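Local coordinates for protein beta-N-acetylhexosaminidase (Microbacterium sp. HJ5, PDB 7BWG) that probably hydrolyses terminal non-reducing N-acetyl-D-hexosamine residues from N-acetyl-beta-D-hexosaminides as a glycoside hydrolase family 20 enzyme, at residues S198-G203 / G274-G279; L401-P406 / G418-Q423; I460-F465 / G508-G513. One frame throughout, in Å; residues are numbered along the deposited sequence.

Contact 1. Residues S198-G203 / G274-G279; sequences SSTAVG and GTPYLG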
ATOM      1  N   SER A 198     -21.081   9.900  -1.531  1.00 25.40           N
ATOM      2  CA  SER A 198     -20.758  10.062  -2.943  1.00 28.80           C
ATOM      3  C   SER A 198     -21.996  10.227  -3.814  1.00 26.57           C
ATOM      4  O   SER A 198     -21.887  10.183  -5.043  1.00 24.89           O
ATOM      5  CB  SER A 198     -19.935   8.870  -3.433  1.00 28.02           C
ATOM      6  OG  SER A 198     -20.376   7.668  -2.826  1.00 29.27           O
ATOM      7  N   SER A 199     -23.167  10.422  -3.208  1.00 24.90           N
ATOM      8  CA  SER A 199     -24.398  10.481  -3.986  1.00 23.56           C
ATOM      9  C   SER A 199     -24.504  11.767  -4.794  1.00 27.20           C
ATOM     10  O   SER A 199     -25.097  11.768  -5.878  1.00 32.15           O
ATOM     11  CB  SER A 199     -25.606  10.343  -3.061  1.00 26.83           C
ATOM     12  OG  SER A 199     -25.507  11.227  -1.957  1.00 24.01           O
ATOM     13  N   THR A 200     -23.934  12.860  -4.298  1.00 25.31           N
ATOM     14  CA  THR A 200     -24.205  14.188  -4.827  1.00 22.23           C
ATOM     15  C   THR A 200     -22.973  14.774  -5.512  1.00 21.98           C
ATOM     16  O   THR A 200     -21.877  14.206  -5.492  1.00 21.66           O
ATOM     17  CB  THR A 200     -24.688  15.114  -3.710  1.00 21.24           C
ATOM     18  OG1 THR A 200     -23.643  15.296  -2.747  1.00 21.56           O
ATOM     19  CG2 THR A 200     -25.901  14.517  -3.021  1.00 25.47           C
ATOM     20  N   ALA A 201     -23.193  15.918  -6.155  1.00 24.18           N
ATOM     21  CA  ALA A 201     -22.143  16.790  -6.661  1.00 21.84           C
ATOM     22  C   ALA A 201     -22.653  18.219  -6.532  1.00 21.85           C
ATOM     23  O   ALA A 201     -23.798  18.452  -6.135  1.00 18.32           O
ATOM     24  CB  ALA A 201     -21.767  16.438  -8.104  1.00 20.43           C
ATOM     25  N   VAL A 202     -21.802  19.187  -6.868  1.00 20.18           N
ATOM     26  CA  VAL A 202     -22.203  20.582  -6.738  1.00 23.12           C
ATOM     27  C   VAL A 202     -23.293  20.897  -7.756  1.00 22.86           C
ATOM     28  O   VAL A 202     -23.266  20.417  -8.898  1.00 23.35           O
ATOM     29  CB  VAL A 202     -20.985  21.513  -6.880  1.00 22.48           C
ATOM     30  CG1 VAL A 202     -20.495  21.569  -8.314  1.00 21.78           C
ATOM     31  CG2 VAL A 202     -21.319  22.903  -6.373  1.00 24.52           C
ATOM     32  N   GLY A 203     -24.289  21.671  -7.327  1.00 22.82           N
ATOM     33  CA  GLY A 203     -25.388  22.037  -8.198  1.00 19.97           C
ATOM     34  C   GLY A 203     -26.359  20.924  -8.525  1.00 21.47           C
ATOM     35  O   GLY A 203     -27.028  20.988  -9.557  1.00 22.49           O
ATOM     36  N   GLY A 274     -26.669  19.614   7.780  1.00 39.92           N
ATOM     37  CA  GLY A 274     -26.241  18.254   8.043  1.00 32.82           C
ATOM     38  C   GLY A 274     -26.645  17.330   6.914  1.00 37.62           C
ATOM     39  O   GLY A 274     -26.777  16.116   7.096  1.00 32.78           O
ATOM     40  N   THR A 275     -26.839  17.913   5.736  1.00 41.37           N
ATOM     41  CA  THR A 275     -27.335  17.260   4.538  1.00 34.58           C
ATOM     42  C   THR A 275     -26.416  17.610   3.376  1.00 34.88           C
ATOM     43  O   THR A 275     -25.756  18.654   3.408  1.00 35.11           O
ATOM     44  CB  THR A 275     -28.780  17.710   4.247  1.00 36.33           C
ATOM     45  OG1 THR A 275     -29.355  16.920   3.200  1.00 44.71           O
ATOM     46  CG2 THR A 275     -28.826  19.183   3.863  1.00 34.28           C
ATOM     47  N   PRO A 276     -26.322  16.735   2.344  1.00 31.63           N
ATOM     48  CA  PRO A 276     -25.378  16.976   1.238  1.00 30.37           C
ATOM     49  C   PRO A 276     -25.339  18.408   0.722  1.00 29.44           C
ATOM     50  O   PRO A 276     -26.356  18.951   0.278  1.00 26.37           O
ATOM     51  CB  PRO A 276     -25.881  16.020   0.152  1.00 25.30           C
ATOM     52  CG  PRO A 276     -26.430  14.871   0.914  1.00 34.32           C
ATOM     53  CD  PRO A 276     -26.975  15.418   2.215  1.00 36.05           C
ATOM     54  N   TYR A 277     -24.159  19.022   0.778  1.00 26.20           N
ATOM     55  CA  TYR A 277     -23.990  20.408   0.363  1.00 23.97           C
ATOM     56  C   TYR A 277     -23.796  20.474  -1.147  1.00 21.85           C
ATOM     57  O   TYR A 277     -22.866  19.867  -1.688  1.00 25.27           O
ATOM     58  CB  TYR A 277     -22.800  21.040   1.084  1.00 23.64           C
ATOM     59  CG  TYR A 277     -22.644  22.516   0.808  1.00 25.41           C
ATOM     60  CD1 TYR A 277     -23.725  23.379   0.927  1.00 30.40           C
ATOM     61  CD2 TYR A 277     -21.419  23.048   0.425  1.00 24.97           C
ATOM     62  CE1 TYR A 277     -23.593  24.729   0.675  1.00 29.03           C
ATOM     63  CE2 TYR A 277     -21.277  24.399   0.170  1.00 25.70           C
ATOM     64  CZ  TYR A 277     -22.367  25.234   0.300  1.00 29.52           C
ATOM     65  OH  TYR A 277     -22.237  26.580   0.047  1.00 39.31           O
ATOM     66  N   LEU A 278     -24.670  21.217  -1.824  1.00 19.51           N
ATOM     67  CA  LEU A 278     -24.604  21.386  -3.268  1.00 18.76           C
ATOM     68  C   LEU A 278     -24.085  22.760  -3.672  1.00 21.70           C
ATOM     69  O   LEU A 278     -24.199  23.136  -4.842  1.00 20.57           O
ATOM     70  CB  LEU A 278     -25.982  21.143  -3.890  1.00 16.64           C
ATOM     71  CG  LEU A 278     -26.693  19.842  -3.507  1.00 15.08           C
ATOM     72  CD1 LEU A 278     -27.905  19.604  -4.396  1.00 14.01           C
ATOM     73  CD2 LEU A 278     -25.743  18.655  -3.571  1.00 17.63           C
ATOM     74  N   GLY A 279     -23.521  23.517  -2.730  1.00 24.08           N
ATOM     75  CA  GLY A 279     -22.980  24.829  -3.010  1.00 22.80           C
ATOM     76  C   GLY A 279     -21.478  24.802  -3.237  1.00 25.76           C
ATOM     77  O   GLY A 279     -20.838  23.749  -3.281  1.00 22.73           O
TER
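L278 lies against T200, A201, V202 and G203, and P276 against T200, where two loops run side by side, their touching parts 23° apart in direction. A backbone hydrogen bond joins them at one end: G203 N donates to L278 O at 2.9 Å with an N-H...O angle of 163°, the donor lying somewhat out of the carbonyl plane. Toward the other end the contact is apolar. The side chain of T200 crosses that of P276 at about a right angle, its methyl CG2 against P276 CB at 3.5 Å. T200 also meets L278 nearly at right angles, and there L278 CD2 lies 3.7 Å from T200 CB. The same leucine methyl, L278 CD2, lies 3.2 Å from A201 O. On V202, CG2 stands anti to the backbone N, which brings this methyl to L278 O and G279 O.

In the second shell, R184 NH2 bonds T200 O, Q181 NE2 bonds G279 O, and T200 OG1 has a weak bond to Q181 O; Q181 thus reaches both loops, weakly on the T200 side. V202 is bonded through its backbone to R150.

The segments lie in the loops after helices 192-196 and 242-245 of the barrel-type catalytic domain, away from the predicted proton donor E320. Chemically, the join rests on one main-chain bond across the contact, which fixes the alignment at G203, and on methyl and ring carbons along the rest, with R184 and Q181 satisfying the carbonyls of T200 and G279.

Contact 2. Residues L401-P406 / G418-Q423; sequences LDMKYP and GPTSVQ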
ATOM      1  N   LEU A 401      -6.002  26.779 -12.858  1.00 26.23           N
ATOM      2  CA  LEU A 401      -6.636  26.601 -14.157  1.00 27.26           C
ATOM      3  C   LEU A 401      -8.152  26.731 -14.108  1.00 26.21           C
ATOM      4  O   LEU A 401      -8.777  26.869 -15.165  1.00 28.83           O
ATOM      5  CB  LEU A 401      -6.250  25.239 -14.738  1.00 25.11           C
ATOM      6  CG  LEU A 401      -4.745  25.041 -14.930  1.00 24.68           C
ATOM      7  CD1 LEU A 401      -4.434  23.637 -15.428  1.00 25.44           C
ATOM      8  CD2 LEU A 401      -4.185  26.092 -15.877  1.00 22.76           C
ATOM      9  N   ASP A 402      -8.755  26.691 -12.922  1.00 26.16           N
ATOM     10  CA  ASP A 402     -10.187  26.923 -12.783  1.00 25.19           C
ATOM     11  C   ASP A 402     -10.539  28.402 -12.717  1.00 27.55           C
ATOM     12  O   ASP A 402     -11.719  28.734 -12.564  1.00 31.07           O
ATOM     13  CB  ASP A 402     -10.717  26.221 -11.531  1.00 27.78           C
ATOM     14  CG  ASP A 402     -10.225  26.866 -10.252  1.00 34.21           C
ATOM     15  OD1 ASP A 402      -8.993  26.959 -10.071  1.00 30.96           O
ATOM     16  OD2 ASP A 402     -11.068  27.283  -9.430  1.00 36.19           O
ATOM     17  N   MET A 403      -9.555  29.293 -12.820  1.00 28.96           N
ATOM     18  CA  MET A 403      -9.815  30.722 -12.756  1.00 24.82           C
ATOM     19  C   MET A 403     -10.279  31.239 -14.112  1.00 22.14           C
ATOM     20  O   MET A 403      -9.720  30.880 -15.152  1.00 21.98           O
ATOM     21  CB  MET A 403      -8.563  31.475 -12.304  1.00 24.28           C
ATOM     22  CG  MET A 403      -8.853  32.744 -11.520  1.00 25.78           C
ATOM     23  SD  MET A 403      -9.646  32.409  -9.936  1.00 22.53           S
ATOM     24  CE  MET A 403      -8.321  31.593  -9.050  1.00 23.08           C
ATOM     25  N   LYS A 404     -11.306  32.090 -14.087  1.00 26.50           N
ATOM     26  CA  LYS A 404     -11.917  32.609 -15.306  1.00 23.38           C
ATOM     27  C   LYS A 404     -10.876  33.232 -16.229  1.00 23.74           C
ATOM     28  O   LYS A 404      -9.860  33.774 -15.782  1.00 22.09           O
ATOM     29  CB  LYS A 404     -12.973  33.662 -14.958  1.00 22.98           C
ATOM     30  CG  LYS A 404     -14.405  33.165 -14.943  1.00 27.04           C
ATOM     31  CD  LYS A 404     -15.334  34.243 -14.396  1.00 34.83           C
ATOM     32  CE  LYS A 404     -16.786  33.966 -14.748  1.00 37.34           C
ATOM     33  NZ  LYS A 404     -17.024  34.048 -16.217  1.00 41.06           N
ATOM     34  N   TYR A 405     -11.133  33.141 -17.541  1.00 25.30           N
ATOM     35  CA  TYR A 405     -10.366  33.931 -18.490  1.00 25.19           C
ATOM     36  C   TYR A 405     -10.889  35.364 -18.495  1.00 21.49           C
ATOM     37  O   TYR A 405     -12.087  35.592 -18.316  1.00 17.18           O
ATOM     38  CB  TYR A 405     -10.471  33.354 -19.899  1.00 28.14           C
ATOM     39  CG  TYR A 405      -9.564  32.184 -20.216  1.00 27.08           C
ATOM     40  CD1 TYR A 405      -8.281  32.390 -20.705  1.00 25.37           C
ATOM     41  CD2 TYR A 405     -10.000  30.872 -20.055  1.00 30.52           C
ATOM     42  CE1 TYR A 405      -7.448  31.325 -21.006  1.00 30.56           C
ATOM     43  CE2 TYR A 405      -9.171  29.798 -20.355  1.00 29.17           C
ATOM     44  CZ  TYR A 405      -7.897  30.031 -20.830  1.00 34.20           C
ATOM     45  OH  TYR A 405      -7.069  28.969 -21.130  1.00 30.59           O
ATOM     46  N   PRO A 406     -10.013  36.349 -18.688  1.00 22.42           N
ATOM     47  CA  PRO A 406     -10.513  37.718 -18.877  1.00 27.63           C
ATOM     48  C   PRO A 406     -11.246  37.894 -20.193  1.00 30.75           C
ATOM     49  O   PRO A 406     -12.144  38.741 -20.277  1.00 28.26           O
ATOM     50  CB  PRO A 406      -9.239  38.571 -18.814  1.00 26.59           C
ATOM     51  CG  PRO A 406      -8.152  37.640 -19.219  1.00 24.41           C
ATOM     52  CD  PRO A 406      -8.543  36.286 -18.711  1.00 22.33           C
ATOM     53  N   GLY A 418      -9.142  38.660  -9.767  1.00 22.62           N
ATOM     54  CA  GLY A 418      -9.816  38.756 -11.037  1.00 25.13           C
ATOM     55  C   GLY A 418      -9.558  37.539 -11.899  1.00 23.07           C
ATOM     56  O   GLY A 418      -8.950  36.557 -11.462  1.00 25.42           O
ATOM     57  N   PRO A 419     -10.035  37.573 -13.142  1.00 20.19           N
ATOM     58  CA  PRO A 419      -9.711  36.497 -14.083  1.00 22.64           C
ATOM     59  C   PRO A 419      -8.216  36.450 -14.368  1.00 20.70           C
ATOM     60  O   PRO A 419      -7.485  37.423 -14.175  1.00 23.84           O
ATOM     61  CB  PRO A 419     -10.509  36.869 -15.339  1.00 23.17           C
ATOM     62  CG  PRO A 419     -11.593  37.774 -14.852  1.00 19.03           C
ATOM     63  CD  PRO A 419     -11.002  38.530 -13.702  1.00 23.78           C
ATOM     64  N   THR A 420      -7.765  35.287 -14.834  1.00 19.29           N
ATOM     65  CA  THR A 420      -6.351  35.034 -15.095  1.00 22.80           C
ATOM     66  C   THR A 420      -6.134  34.947 -16.601  1.00 21.90           C
ATOM     67  O   THR A 420      -6.640  34.027 -17.254  1.00 21.85           O
ATOM     68  CB  THR A 420      -5.887  33.753 -14.404  1.00 24.02           C
ATOM     69  OG1 THR A 420      -5.928  33.930 -12.983  1.00 24.20           O
ATOM     70  CG2 THR A 420      -4.467  33.404 -14.828  1.00 24.46           C
ATOM     71  N   SER A 421      -5.386  35.901 -17.147  1.00 22.29           N
ATOM     72  CA  SER A 421      -5.004  35.828 -18.545  1.00 24.26           C
ATOM     73  C   SER A 421      -3.909  34.784 -18.736  1.00 23.94           C
ATOM     74  O   SER A 421      -3.186  34.424 -17.801  1.00 23.36           O
ATOM     75  CB  SER A 421      -4.527  37.192 -19.049  1.00 22.37           C
ATOM     76  OG  SER A 421      -3.357  37.612 -18.369  1.00 20.90           O
ATOM     77  N   VAL A 422      -3.802  34.284 -19.969  1.00 22.88           N
ATOM     78  CA  VAL A 422      -2.734  33.342 -20.297  1.00 21.60           C
ATOM     79  C   VAL A 422      -1.375  33.970 -20.016  1.00 23.88           C
ATOM     80  O   VAL A 422      -0.439  33.294 -19.570  1.00 26.05           O
ATOM     81  CB  VAL A 422      -2.859  32.880 -21.761  1.00 23.21           C
ATOM     82  CG1 VAL A 422      -1.696  31.975 -22.144  1.00 19.61           C
ATOM     83  CG2 VAL A 422      -4.182  32.167 -21.980  1.00 25.34           C
ATOM     84  N   GLN A 423      -1.252  35.276 -20.259  1.00 22.12           N
ATOM     85  CA  GLN A 423      -0.017  35.984 -19.936  1.00 23.84           C
ATOM     86  C   GLN A 423       0.225  36.005 -18.433  1.00 23.61           C
ATOM     87  O   GLN A 423       1.338  35.737 -17.968  1.00 26.10           O
ATOM     88  CB  GLN A 423      -0.073  37.406 -20.491  1.00 20.62           C
ATOM     89  CG  GLN A 423       0.961  38.343 -19.894  1.00 20.93           C
ATOM     90  CD  GLN A 423       1.322  39.478 -20.828  1.00 24.14           C
ATOM     91  OE1 GLN A 423       0.609  39.758 -21.790  1.00 23.06           O
ATOM     92  NE2 GLN A 423       2.442  40.135 -20.552  1.00 28.18           N
TER
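K404 and T420 supply the one hydrogen bond between these segments, from T420 N to K404 O at 2.8 Å. The donor sits almost straight out from the carbonyl (C=O...N 173°), and the bond is itself fairly straight, 156° at the hydrogen. It draws together the ends of a loop whose 11 residues between the segments hold no helix or strand, and the two ends meet at a marked angle.

Close van der Waals contacts flank that bond. P419 turns its CB toward K404 O and the Y405-P406 peptide, with P406 N 3.4 Å from P419 CB; the two proline rings meet at P406 CD and P419 CB, 3.9 Å apart. P406 CG continues the line onto S421 CB at 3.7 Å. Further along, M403 crosses T420 at about a right angle, its CG 3.5 Å from T420 OG1; the bend at chi2 then turns the sulfur away, and that at chi3 folds the terminal methyl.

The aromatic contact is edge-on: V422 CG2 lies near the plane of the Y405 ring, 3.5 Å from Y405 CE1. With chi1 at 176°, V422 CG1 is anti to the backbone N, and CG2, beside that N, is the branch that reaches the ring. R467 makes a cation-pi contact with the same tyrosine.

Polar ends look elsewhere: T420 OG1 bonds D397 O, K404 NZ bonds D410 O, and S421, the N-cap of helix 422-426, bonds R424 N through OG. Between the two segments, then, one well-directed main-chain bond sets the alignment, padded by prolines. R467 also reaches both, bonding M403 O and, weakly, T420 O, while hydroxyls tie the second segment to the preceding chain and to the start of its own helix.

Contact 3. Residues I460-F465 / G508-G513; sequences IETMAF and GFHPSG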
ATOM      1  N   ILE A 460     -13.316  20.791 -18.853  1.00 25.51           N
ATOM      2  CA  ILE A 460     -11.995  20.700 -18.234  1.00 26.82           C
ATOM      3  C   ILE A 460     -10.932  21.267 -19.168  1.00 25.82           C
ATOM      4  O   ILE A 460     -10.071  22.051 -18.754  1.00 28.48           O
ATOM      5  CB  ILE A 460     -11.687  19.244 -17.840  1.00 26.83           C
ATOM      6  CG1 ILE A 460     -12.464  18.852 -16.582  1.00 24.09           C
ATOM      7  CG2 ILE A 460     -10.193  19.050 -17.624  1.00 23.33           C
ATOM      8  CD1 ILE A 460     -12.251  17.414 -16.156  1.00 24.84           C
ATOM      9  N   GLU A 461     -10.991  20.892 -20.448  1.00 27.26           N
ATOM     10  CA  GLU A 461      -9.952  21.305 -21.386  1.00 29.82           C
ATOM     11  C   GLU A 461     -10.083  22.770 -21.782  1.00 29.19           C
ATOM     12  O   GLU A 461      -9.080  23.408 -22.125  1.00 27.93           O
ATOM     13  CB  GLU A 461      -9.990  20.417 -22.628  1.00 30.70           C
ATOM     14  CG  GLU A 461      -9.926  18.930 -22.321  1.00 34.73           C
ATOM     15  CD  GLU A 461      -9.883  18.084 -23.573  1.00 38.90           C
ATOM     16  OE1 GLU A 461      -9.745  18.661 -24.669  1.00 39.82           O
ATOM     17  OE2 GLU A 461      -9.988  16.845 -23.462  1.00 40.63           O
ATOM     18  N   THR A 462     -11.300  23.319 -21.748  1.00 29.40           N
ATOM     19  CA  THR A 462     -11.486  24.722 -22.107  1.00 31.17           C
ATOM     20  C   THR A 462     -10.759  25.649 -21.142  1.00 30.41           C
ATOM     21  O   THR A 462     -10.372  26.760 -21.520  1.00 31.39           O
ATOM     22  CB  THR A 462     -12.979  25.059 -22.147  1.00 30.80           C
ATOM     23  OG1 THR A 462     -13.698  23.984 -22.765  1.00 28.73           O
ATOM     24  CG2 THR A 462     -13.221  26.338 -22.937  1.00 29.80           C
ATOM     25  N   MET A 463     -10.553  25.211 -19.904  1.00 25.79           N
ATOM     26  CA  MET A 463      -9.878  26.009 -18.887  1.00 27.40           C
ATOM     27  C   MET A 463      -8.481  25.518 -18.559  1.00 27.11           C
ATOM     28  O   MET A 463      -7.581  26.335 -18.352  1.00 27.15           O
ATOM     29  CB  MET A 463     -10.708  26.032 -17.602  1.00 27.73           C
ATOM     30  CG  MET A 463     -12.081  26.614 -17.789  1.00 24.33           C
ATOM     31  SD  MET A 463     -12.058  28.410 -17.703  1.00 31.75           S
ATOM     32  CE  MET A 463     -11.714  28.631 -15.965  1.00 27.97           C
ATOM     33  N   ALA A 464      -8.282  24.199 -18.495  1.00 28.42           N
ATOM     34  CA  ALA A 464      -6.963  23.666 -18.179  1.00 28.61           C
ATOM     35  C   ALA A 464      -5.923  24.161 -19.174  1.00 27.14           C
ATOM     36  O   ALA A 464      -4.870  24.676 -18.782  1.00 26.35           O
ATOM     37  CB  ALA A 464      -6.998  22.137 -18.160  1.00 26.42           C
ATOM     38  N   PHE A 465      -6.218  24.053 -20.464  1.00 29.57           N
ATOM     39  CA  PHE A 465      -5.178  24.293 -21.454  1.00 31.78           C
ATOM     40  C   PHE A 465      -4.966  25.790 -21.684  1.00 27.69           C
ATOM     41  O   PHE A 465      -5.236  26.586 -20.772  1.00 30.37           O
ATOM     42  CB  PHE A 465      -5.495  23.515 -22.732  1.00 30.83           C
ATOM     43  CG  PHE A 465      -4.766  22.211 -22.817  1.00 27.77           C
ATOM     44  CD1 PHE A 465      -3.485  22.157 -23.337  1.00 23.97           C
ATOM     45  CD2 PHE A 465      -5.337  21.049 -22.332  1.00 30.57           C
ATOM     46  CE1 PHE A 465      -2.798  20.963 -23.400  1.00 28.23           C
ATOM     47  CE2 PHE A 465      -4.655  19.851 -22.392  1.00 34.04           C
ATOM     48  CZ  PHE A 465      -3.383  19.809 -22.925  1.00 30.41           C
ATOM     49  N   GLY A 508      -9.684  20.076 -26.692  1.00 36.92           N
ATOM     50  CA  GLY A 508     -10.542  21.222 -26.923  1.00 38.60           C
ATOM     51  C   GLY A 508     -10.117  22.451 -26.148  1.00 38.21           C
ATOM     52  O   GLY A 508     -10.869  22.961 -25.312  1.00 48.96           O
ATOM     53  N   PHE A 509      -8.907  22.931 -26.422  1.00 33.50           N
ATOM     54  CA  PHE A 509      -8.391  24.119 -25.761  1.00 32.69           C
ATOM     55  C   PHE A 509      -9.232  25.341 -26.121  1.00 30.65           C
ATOM     56  O   PHE A 509      -9.902  25.386 -27.155  1.00 40.25           O
ATOM     57  CB  PHE A 509      -6.934  24.349 -26.158  1.00 35.07           C
ATOM     58  CG  PHE A 509      -6.762  24.866 -27.558  1.00 39.37           C
ATOM     59  CD1 PHE A 509      -6.777  23.998 -28.637  1.00 33.14           C
ATOM     60  CD2 PHE A 509      -6.586  26.219 -27.796  1.00 35.00           C
ATOM     61  CE1 PHE A 509      -6.620  24.470 -29.926  1.00 31.07           C
ATOM     62  CE2 PHE A 509      -6.432  26.695 -29.083  1.00 35.24           C
ATOM     63  CZ  PHE A 509      -6.447  25.820 -30.148  1.00 32.96           C
ATOM     64  N   HIS A 510      -9.187  26.353 -25.246  1.00 29.81           N
ATOM     65  CA  HIS A 510      -9.930  27.571 -25.552  1.00 37.19           C
ATOM     66  C   HIS A 510      -9.039  28.556 -26.295  1.00 36.21           C
ATOM     67  O   HIS A 510      -7.923  28.836 -25.841  1.00 36.08           O
ATOM     68  CB  HIS A 510     -10.457  28.234 -24.290  1.00 32.38           C
ATOM     69  CG  HIS A 510     -10.681  29.708 -24.437  1.00 33.15           C
ATOM     70  ND1 HIS A 510      -9.929  30.647 -23.765  1.00 35.35           N
ATOM     71  CD2 HIS A 510     -11.565  30.403 -25.190  1.00 36.15           C
ATOM     72  CE1 HIS A 510     -10.344  31.857 -24.092  1.00 32.88           C
ATOM     73  NE2 HIS A 510     -11.336  31.737 -24.956  1.00 38.51           N
ATOM     74  N   PRO A 511      -9.489  29.101 -27.420  1.00 35.30           N
ATOM     75  CA  PRO A 511      -8.676  30.098 -28.127  1.00 39.25           C
ATOM     76  C   PRO A 511      -8.668  31.457 -27.440  1.00 40.69           C
ATOM     77  O   PRO A 511      -9.528  32.301 -27.707  1.00 52.86           O
ATOM     78  CB  PRO A 511      -9.335  30.172 -29.510  1.00 39.40           C
ATOM     79  CG  PRO A 511     -10.740  29.741 -29.280  1.00 40.63           C
ATOM     80  CD  PRO A 511     -10.696  28.726 -28.176  1.00 36.08           C
ATOM     81  N   SER A 512      -7.699  31.673 -26.552  1.00 35.04           N
ATOM     82  CA  SER A 512      -7.538  32.974 -25.916  1.00 43.18           C
ATOM     83  C   SER A 512      -7.086  34.005 -26.944  1.00 41.05           C
ATOM     84  O   SER A 512      -6.105  33.794 -27.661  1.00 43.40           O
ATOM     85  CB  SER A 512      -6.528  32.888 -24.774  1.00 42.69           C
ATOM     86  OG  SER A 512      -6.254  34.172 -24.242  1.00 41.51           O
ATOM     87  N   GLY A 513      -7.797  35.130 -27.006  1.00 39.80           N
ATOM     88  CA  GLY A 513      -7.494  36.163 -27.983  1.00 39.16           C
ATOM     89  C   GLY A 513      -6.126  36.801 -27.827  1.00 40.92           C
ATOM     90  O   GLY A 513      -5.713  37.558 -28.714  1.00 39.17           O
TER
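E461, T462 and F465 meet G508, F509 and H510 where the C-terminal end of helix 457-464, which follows strand 442-449 of the TIM-barrel-type catalytic domain, is covered by the chain beyond helix 499-504. The contact is thus a helix end lying against an irregular C-terminal segment.

E461 sets off toward the partner from its CA. Its chain is extended beyond CG, chi2 -177°, and carries the carboxylate out to the backbone of G508, where OE1 takes the hydrogen bond of G508 N. The modelled length between these two atoms, 2.5 Å, is doubtful at this resolution. OE2, the other oxygen, has a weak bond to H164 of helix 155-166.

The next residue, T462, crosses H510 at about a right angle. CG2 of T462 faces H510 CB at 3.6 Å; the histidine CB also touches T462 O. With CG anti to the backbone N, chi1 155°, the imidazole is led away from the helix, toward Y405, which it meets edge-to-face.

F465, the first residue to leave the helix, and F509 approach through their methylenes and not through their rings. Both aromatic groups then turn elsewhere: each meets W502, edge-to-face for F465 and with planes at about 60° for F509, while F509 also meets W517. W502, on helix 499-504, thereby links the two phenylalanines that touch each other directly where F465 CB lies 3.8 Å from F509 CB.

Contacts 2 and 3 belong together: their centres are 11 Å apart and they touch. Y405 OH of contact 2 packs 3.0 Å from F465 O of contact 3, L401 CD2 lies near A464 O, M463 packs against L401 and M403, and R467, at the start of helix 467-475, bonds M463 O as well as its partners in contact 2. Contact 1 stands apart, with its centre 27 Å from each of the others and nearest atoms about 11 Å from contact 2 and 12 Å from contact 3. Along the chain the three follow in series. All lie away from E320, the predicted proton donor; contacts 1 and 2 tie loops of the catalytic domain, whereas contact 3 brings the C-terminal chain onto one of its helices.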